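Local coordinates for bifunctional protein PutA (Bdellovibrio bacteriovorus, PDB 5UR2) that probably carries out both steps of proline catabolism, oxidising proline with a flavin-dependent domain and then the glutamate semialdehyde intermediate to glutamate with an NAD+-dependent aldehyde dehydrogenase domain, at residues 151-154 with 155-159; 799-802 with 803-807; 5-8 with 9-12. All blocks are in the same frame, centred on the assembly; numbering follows the deposited sequence.

Contact 1: residues 151-154 with 155-159; sequences SEKE and AQDYS
Backbone bonds tie S151-E154 to the turn that follows. A155 N donates to S151 O at 3.0 Å, and the same i to i+4 step carries on through Q156 N to E152 O, D157 N to K153 O and Y158 N to E154 O.

Side-chain packing across the pair is light. The methyl of A155 sits beside the carboxylate of E152, with CB 4.1 Å from OE2; the chain of E152 folds back at chi2 (-49°), and its oxygens go to S204 and R221. K153 runs out extended and crosses D157 at a slant, its CG 3.8 Å from D157 OD2. Their charged ends do not meet, K153 NZ staying 5.0 Å from D157 OD2, although the opposite charges probably still attract.

Polar capping closes the first turn. S151 OG accepts from E154 N at 3.2 Å in a fairly straight bond (163°), while E154 OE1 takes a weak bond from S151 N and another bond from L150 N. The other carboxylate oxygen, E154 OE2, pairs with R799. Y158 points its hydroxyl to K198 N. The reciprocal S151 and E154 bonds make a capping box, here starting helix 152-173 on the outside of the proline dehydrogenase barrel.

Contact 2: residues 799-802 with 803-807; sequences RLVE and TAKSI
In the C-terminal turns of helix 790-806, in the aldehyde dehydrogenase part of the chain, R799-E802 meet T803-S806 of the next turn. T803 doubles its hold on R799: its N and its OG1 both donate to R799 O, OG1 at 2.8 Å, and they come in from opposite faces of the carbonyl plane. The hydroxyl gets there because chi1 (-60°) turns OG1 back beside the backbone N.

One turn on, S806 OG donates to E802 O at 3.1 Å and probably also accepts from E152 N at the start of helix 152-173. R799, T803 and S806 reach toward the proline dehydrogenase domain, though R799 and T803 also touch V765 of helix 761-773, and R799 itself is paired with E154 and D762. A804 and L800 turn instead to I861 of strand 860-863, so this helix lies between the barrel domain and a sheet of the aldehyde dehydrogenase fold.

E802 and K805 lie alongside each other and point the same way, linked by a salt bridge from K805 NZ to E802 OE2 (3.1 Å). The ammonium approaches on the syn side, 26° out of the carboxylate plane. K805 is extended beyond CG, and its CE also passes V801 CG1 at 4.2 Å.

Contact 3: residues 5-8 with 9-12; sequences DIQS and QIVS
D5 and Q9 slant across one another at the start of the helix, with the carboxylate and amide planes turned 79° apart. Q9 NE2 donates to D5 OD1 at 3.3 Å. The bond is straight (165°) and leaves almost within the plane of the amide, yet it reaches OD1 from above the carboxylate plane, 35° out of it. The side chain of D5 stands between its own backbone N and carbonyl carbon, which brings OD1 toward the amide, while Q9 stretches back along the helix. Both groups have a second partner: D5 OD2 accepts from H2 N, and Q9 OE1 takes a bond from K369.

On another face, I6 and I10 pass at an angle, I6 CG1 lying 4.1 Å from I10 CD1. Q7 runs beside I10 in the same direction, bent at chi2, and its amide end borders that same CD1 at 4.1 Å from OE1. R358 binds Q7 OE1. These are the first two turns of helix 6-22, in the PutA N-terminal domain; the helix lies against helix 357-369 of the proline dehydrogenase barrel, where I10 packs on R358, L365 and Y366. D5 occupies the N-cap position, but its carboxylate makes no capping bond.

S12 turns its hydroxyl back onto the preceding turn. S12 OG donates to S8 O at 3.0 Å, and S12 N reaches the same oxygen from the opposite face of its carbonyl plane at 3.1 Å, giving S8 O two donors. The CG2 branch of V11 comes up to Q7 O from beyond the oxygen, 3.3 Å away, and V11 N donates to that same oxygen. I10 N donates to I6 O at 2.9 Å.

How the contacts relate
Contacts 1 and 2 meet directly, their centres 12 Å apart, although they belong to different catalytic domains. R799 NE and E154 OE2 form a salt bridge at 2.6 Å, and S806 OG and E152 N are 3.0 Å apart in a probable hydrogen bond, so the start of helix 152-173 docks on the end of helix 790-806. Contact 3 is remote: its nearest atoms are about 34 Å from contact 1 and about 44 Å from contact 2. None of the three belongs to the flavin pocket or the predicted aldehyde dehydrogenase active site, but the side chains of Y158 and I10 come within about 9 Å and 13 Å of the bound N-propargylglycine-modified flavin adenine dinucleotide.

Contact 1: residues 151-154 with 155-159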
loop_
_atom_site.group_PDB
_atom_site.type_symbol
_atom_site.label_atom_id
_atom_site.label_comp_id
_atom_site.label_asym_id
_atom_site.label_seq_id
_atom_site.Cartn_x
_atom_site.Cartn_y
_atom_site.Cartn_z
ATOM N N SER B 151 44.143 5.144 11.451
ATOM C CA SER B 151 45.039 4.099 11.917
ATOM C C SER B 151 46.069 4.675 12.880
ATOM O O SER B 151 46.314 5.887 12.913
ATOM C CB SER B 151 45.749 3.435 10.741
ATOM O OG SER B 151 46.658 4.367 10.182
ATOM N N GLU B 152 46.712 3.784 13.641
ATOM C CA GLU B 152 47.762 4.246 14.545
ATOM C C GLU B 152 49.006 4.714 13.790
ATOM O O GLU B 152 49.709 5.614 14.271
ATOM C CB GLU B 152 48.108 3.161 15.557
ATOM C CG GLU B 152 47.053 3.087 16.657
ATOM C CD GLU B 152 46.730 4.446 17.259
ATOM O OE1 GLU B 152 47.575 4.980 18.001
ATOM O OE2 GLU B 152 45.627 4.986 16.993
ATOM N N LYS B 153 49.286 4.151 12.608
ATOM C CA LYS B 153 50.361 4.706 11.789
ATOM C C LYS B 153 50.091 6.168 11.439
ATOM O O LYS B 153 50.985 7.017 11.534
ATOM C CB LYS B 153 50.542 3.906 10.500
ATOM C CG LYS B 153 51.654 4.505 9.618
ATOM C CD LYS B 153 51.964 3.680 8.395
ATOM C CE LYS B 153 52.866 4.478 7.453
ATOM N NZ LYS B 153 52.824 3.960 6.050
ATOM N N GLU B 154 48.860 6.479 11.025
ATOM C CA GLU B 154 48.523 7.860 10.681
ATOM C C GLU B 154 48.580 8.770 11.907
ATOM O O GLU B 154 49.066 9.909 11.824
ATOM C CB GLU B 154 47.140 7.899 10.024
ATOM C CG GLU B 154 47.124 7.365 8.582
ATOM C CD GLU B 154 45.741 6.883 8.133
ATOM O OE1 GLU B 154 44.772 6.987 8.923
ATOM O OE2 GLU B 154 45.629 6.383 6.990
ATOM N N ALA B 155 48.116 8.275 13.057
ATOM C CA ALA B 155 48.217 9.049 14.290
ATOM C C ALA B 155 49.670 9.350 14.615
ATOM O O ALA B 155 50.018 10.485 14.960
ATOM C CB ALA B 155 47.559 8.298 15.449
ATOM N N GLN B 156 50.536 8.348 14.481
ATOM C CA GLN B 156 51.946 8.542 14.797
ATOM C C GLN B 156 52.589 9.540 13.838
ATOM O O GLN B 156 53.381 10.390 14.260
ATOM C CB GLN B 156 52.655 7.188 14.765
ATOM C CG GLN B 156 54.127 7.200 15.158
ATOM C CD GLN B 156 54.354 7.569 16.621
ATOM O OE1 GLN B 156 54.023 6.794 17.523
ATOM N NE2 GLN B 156 54.961 8.735 16.857
ATOM N N ASP B 157 52.240 9.464 12.548
ATOM C CA ASP B 157 52.764 10.417 11.571
ATOM C C ASP B 157 52.310 11.836 11.898
ATOM O O ASP B 157 53.092 12.789 11.797
ATOM C CB ASP B 157 52.315 10.027 10.159
ATOM C CG ASP B 157 52.954 8.719 9.658
ATOM O OD1 ASP B 157 53.939 8.237 10.263
ATOM O OD2 ASP B 157 52.441 8.151 8.667
ATOM N N TYR B 158 51.048 11.988 12.309
ATOM C CA TYR B 158 50.542 13.305 12.670
ATOM C C TYR B 158 51.298 13.865 13.876
ATOM O O TYR B 158 51.640 15.057 13.911
ATOM C CB TYR B 158 49.032 13.220 12.940
ATOM C CG TYR B 158 48.364 14.559 13.232
ATOM C CD1 TYR B 158 47.843 15.349 12.198
ATOM C CD2 TYR B 158 48.252 15.033 14.539
ATOM C CE1 TYR B 158 47.237 16.580 12.463
ATOM C CE2 TYR B 158 47.654 16.264 14.818
ATOM C CZ TYR B 158 47.136 17.026 13.784
ATOM O OH TYR B 158 46.547 18.238 14.088
ATOM N N SER B 159 51.578 13.018 14.869
ATOM C CA SER B 159 52.349 13.463 16.023
ATOM C C SER B 159 53.749 13.905 15.619
ATOM O O SER B 159 54.231 14.956 16.058
ATOM C CB SER B 159 52.413 12.348 17.060
ATOM O OG SER B 159 52.953 12.819 18.275
#

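Contact 2: residues 799-802 with 803-807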
loop_
_atom_site.group_PDB
_atom_site.type_symbol
_atom_site.label_atom_id
_atom_site.label_comp_id
_atom_site.label_asym_id
_atom_site.label_seq_id
_atom_site.Cartn_x
_atom_site.Cartn_y
_atom_site.Cartn_z
ATOM N N ARG B 799 45.718 1.416 3.704
ATOM C CA ARG B 799 45.004 2.047 4.818
ATOM C C ARG B 799 44.069 1.064 5.518
ATOM O O ARG B 799 43.910 1.123 6.744
ATOM C CB ARG B 799 44.225 3.258 4.332
ATOM C CG ARG B 799 45.092 4.415 3.872
ATOM C CD ARG B 799 44.233 5.669 3.748
ATOM N NE ARG B 799 43.867 6.243 5.045
ATOM C CZ ARG B 799 42.951 7.197 5.203
ATOM N NH1 ARG B 799 42.293 7.664 4.147
ATOM N NH2 ARG B 799 42.683 7.682 6.410
ATOM N N LEU B 800 43.447 0.152 4.755
ATOM C CA LEU B 800 42.581 -0.868 5.344
ATOM C C LEU B 800 43.355 -1.745 6.319
ATOM O O LEU B 800 42.894 -2.009 7.436
ATOM C CB LEU B 800 41.960 -1.735 4.244
ATOM C CG LEU B 800 40.977 -2.805 4.746
ATOM C CD1 LEU B 800 39.651 -2.183 5.196
ATOM C CD2 LEU B 800 40.749 -3.944 3.720
ATOM N N VAL B 801 44.529 -2.223 5.893
ATOM C CA VAL B 801 45.357 -3.084 6.732
ATOM C C VAL B 801 45.830 -2.330 7.971
ATOM O O VAL B 801 45.771 -2.844 9.095
ATOM C CB VAL B 801 46.541 -3.637 5.915
ATOM C CG1 VAL B 801 47.592 -4.285 6.831
ATOM C CG2 VAL B 801 46.035 -4.639 4.885
ATOM N N GLU B 802 46.319 -1.101 7.787
ATOM C CA GLU B 802 46.772 -0.330 8.938
ATOM C C GLU B 802 45.626 -0.030 9.894
ATOM O O GLU B 802 45.814 -0.053 11.113
ATOM C CB GLU B 802 47.441 0.963 8.481
ATOM C CG GLU B 802 48.774 0.727 7.792
ATOM C CD GLU B 802 49.770 -0.019 8.671
ATOM O OE1 GLU B 802 49.853 0.280 9.882
ATOM O OE2 GLU B 802 50.442 -0.941 8.155
ATOM N N THR B 803 44.423 0.234 9.367
ATOM C CA THR B 803 43.293 0.497 10.254
ATOM C C THR B 803 42.869 -0.780 10.968
ATOM O O THR B 803 42.570 -0.761 12.169
ATOM C CB THR B 803 42.112 1.093 9.474
ATOM O OG1 THR B 803 42.496 2.320 8.860
ATOM C CG2 THR B 803 40.948 1.386 10.405
ATOM N N ALA B 804 42.849 -1.903 10.245
ATOM C CA ALA B 804 42.509 -3.174 10.874
ATOM C C ALA B 804 43.507 -3.536 11.975
ATOM O O ALA B 804 43.116 -4.092 13.007
ATOM C CB ALA B 804 42.428 -4.275 9.819
ATOM N N LYS B 805 44.795 -3.194 11.795
ATOM C CA LYS B 805 45.780 -3.418 12.859
ATOM C C LYS B 805 45.446 -2.661 14.137
ATOM O O LYS B 805 45.943 -3.025 15.208
ATOM C CB LYS B 805 47.195 -2.996 12.435
ATOM C CG LYS B 805 47.935 -3.930 11.495
ATOM C CD LYS B 805 49.329 -3.373 11.214
ATOM C CE LYS B 805 50.069 -4.188 10.162
ATOM N NZ LYS B 805 51.291 -3.475 9.706
ATOM N N SER B 806 44.662 -1.588 14.046
ATOM C CA SER B 806 44.461 -0.716 15.192
ATOM C C SER B 806 43.246 -1.075 16.041
ATOM O O SER B 806 43.144 -0.579 17.165
ATOM C CB SER B 806 44.343 0.737 14.724
ATOM O OG SER B 806 45.481 1.098 13.956
ATOM N N ILE B 807 42.311 -1.893 15.548
ATOM C CA ILE B 807 41.091 -2.116 16.321
ATOM C C ILE B 807 41.346 -3.175 17.384
ATOM O O ILE B 807 42.144 -4.099 17.200
ATOM C CB ILE B 807 39.889 -2.487 15.430
ATOM C CG1 ILE B 807 40.111 -3.815 14.728
ATOM C CG2 ILE B 807 39.631 -1.369 14.416
ATOM C CD1 ILE B 807 38.902 -4.261 13.944
#

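Contact 3: residues 5-8 with 9-12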
loop_
_atom_site.group_PDB
_atom_site.type_symbol
_atom_site.label_atom_id
_atom_site.label_comp_id
_atom_site.label_asym_id
_atom_site.label_seq_id
_atom_site.Cartn_x
_atom_site.Cartn_y
_atom_site.Cartn_z
ATOM N N ASP B 5 22.646 53.033 26.375
ATOM C CA ASP B 5 22.793 53.164 24.928
ATOM C C ASP B 5 24.067 52.507 24.392
ATOM O O ASP B 5 24.638 53.001 23.411
ATOM C CB ASP B 5 22.745 54.641 24.517
ATOM C CG ASP B 5 24.021 55.425 24.897
ATOM O OD1 ASP B 5 24.904 54.889 25.608
ATOM O OD2 ASP B 5 24.123 56.606 24.488
ATOM N N ILE B 6 24.519 51.395 24.988
ATOM C CA ILE B 6 25.745 50.752 24.506
ATOM C C ILE B 6 25.576 50.301 23.060
ATOM O O ILE B 6 26.497 50.426 22.244
ATOM C CB ILE B 6 26.128 49.566 25.418
ATOM C CG1 ILE B 6 27.496 48.974 25.041
ATOM C CG2 ILE B 6 25.045 48.484 25.398
ATOM C CD1 ILE B 6 28.665 49.904 25.243
ATOM N N GLN B 7 24.372 49.843 22.705
ATOM C CA GLN B 7 24.119 49.375 21.350
ATOM C C GLN B 7 24.365 50.478 20.330
ATOM O O GLN B 7 24.812 50.199 19.213
ATOM C CB GLN B 7 22.700 48.813 21.251
ATOM C CG GLN B 7 22.532 47.559 22.124
ATOM C CD GLN B 7 23.635 46.517 21.870
ATOM O OE1 GLN B 7 24.015 46.253 20.728
ATOM N NE2 GLN B 7 24.191 45.973 22.949
ATOM N N SER B 8 24.075 51.732 20.691
ATOM C CA SER B 8 24.373 52.846 19.798
ATOM C C SER B 8 25.873 53.077 19.653
ATOM O O SER B 8 26.330 53.494 18.585
ATOM C CB SER B 8 23.689 54.120 20.292
ATOM O OG SER B 8 24.646 55.010 20.840
ATOM N N GLN B 9 26.651 52.856 20.714
ATOM C CA GLN B 9 28.097 53.042 20.597
ATOM C C GLN B 9 28.741 51.920 19.791
ATOM O O GLN B 9 29.724 52.149 19.075
ATOM C CB GLN B 9 28.735 53.122 21.975
ATOM C CG GLN B 9 28.091 54.137 22.899
ATOM C CD GLN B 9 28.866 54.330 24.194
ATOM O OE1 GLN B 9 30.101 54.308 24.209
ATOM N NE2 GLN B 9 28.140 54.521 25.288
ATOM N N ILE B 10 28.212 50.702 19.898
ATOM C CA ILE B 10 28.714 49.606 19.076
ATOM C C ILE B 10 28.435 49.884 17.598
ATOM O O ILE B 10 29.326 49.761 16.748
ATOM C CB ILE B 10 28.112 48.272 19.549
ATOM C CG1 ILE B 10 28.650 47.952 20.948
ATOM C CG2 ILE B 10 28.440 47.149 18.572
ATOM C CD1 ILE B 10 27.990 46.780 21.600
ATOM N N VAL B 11 27.207 50.312 17.279
ATOM C CA VAL B 11 26.873 50.648 15.893
ATOM C C VAL B 11 27.834 51.698 15.350
ATOM O O VAL B 11 28.270 51.620 14.193
ATOM C CB VAL B 11 25.406 51.103 15.780
ATOM C CG1 VAL B 11 25.139 51.740 14.415
ATOM C CG2 VAL B 11 24.485 49.922 15.975
ATOM N N SER B 12 28.174 52.698 16.170
ATOM C CA SER B 12 29.111 53.736 15.740
ATOM C C SER B 12 30.481 53.155 15.410
ATOM O O SER B 12 31.111 53.555 14.423
ATOM C CB SER B 12 29.233 54.821 16.814
ATOM O OG SER B 12 27.992 55.470 17.001
#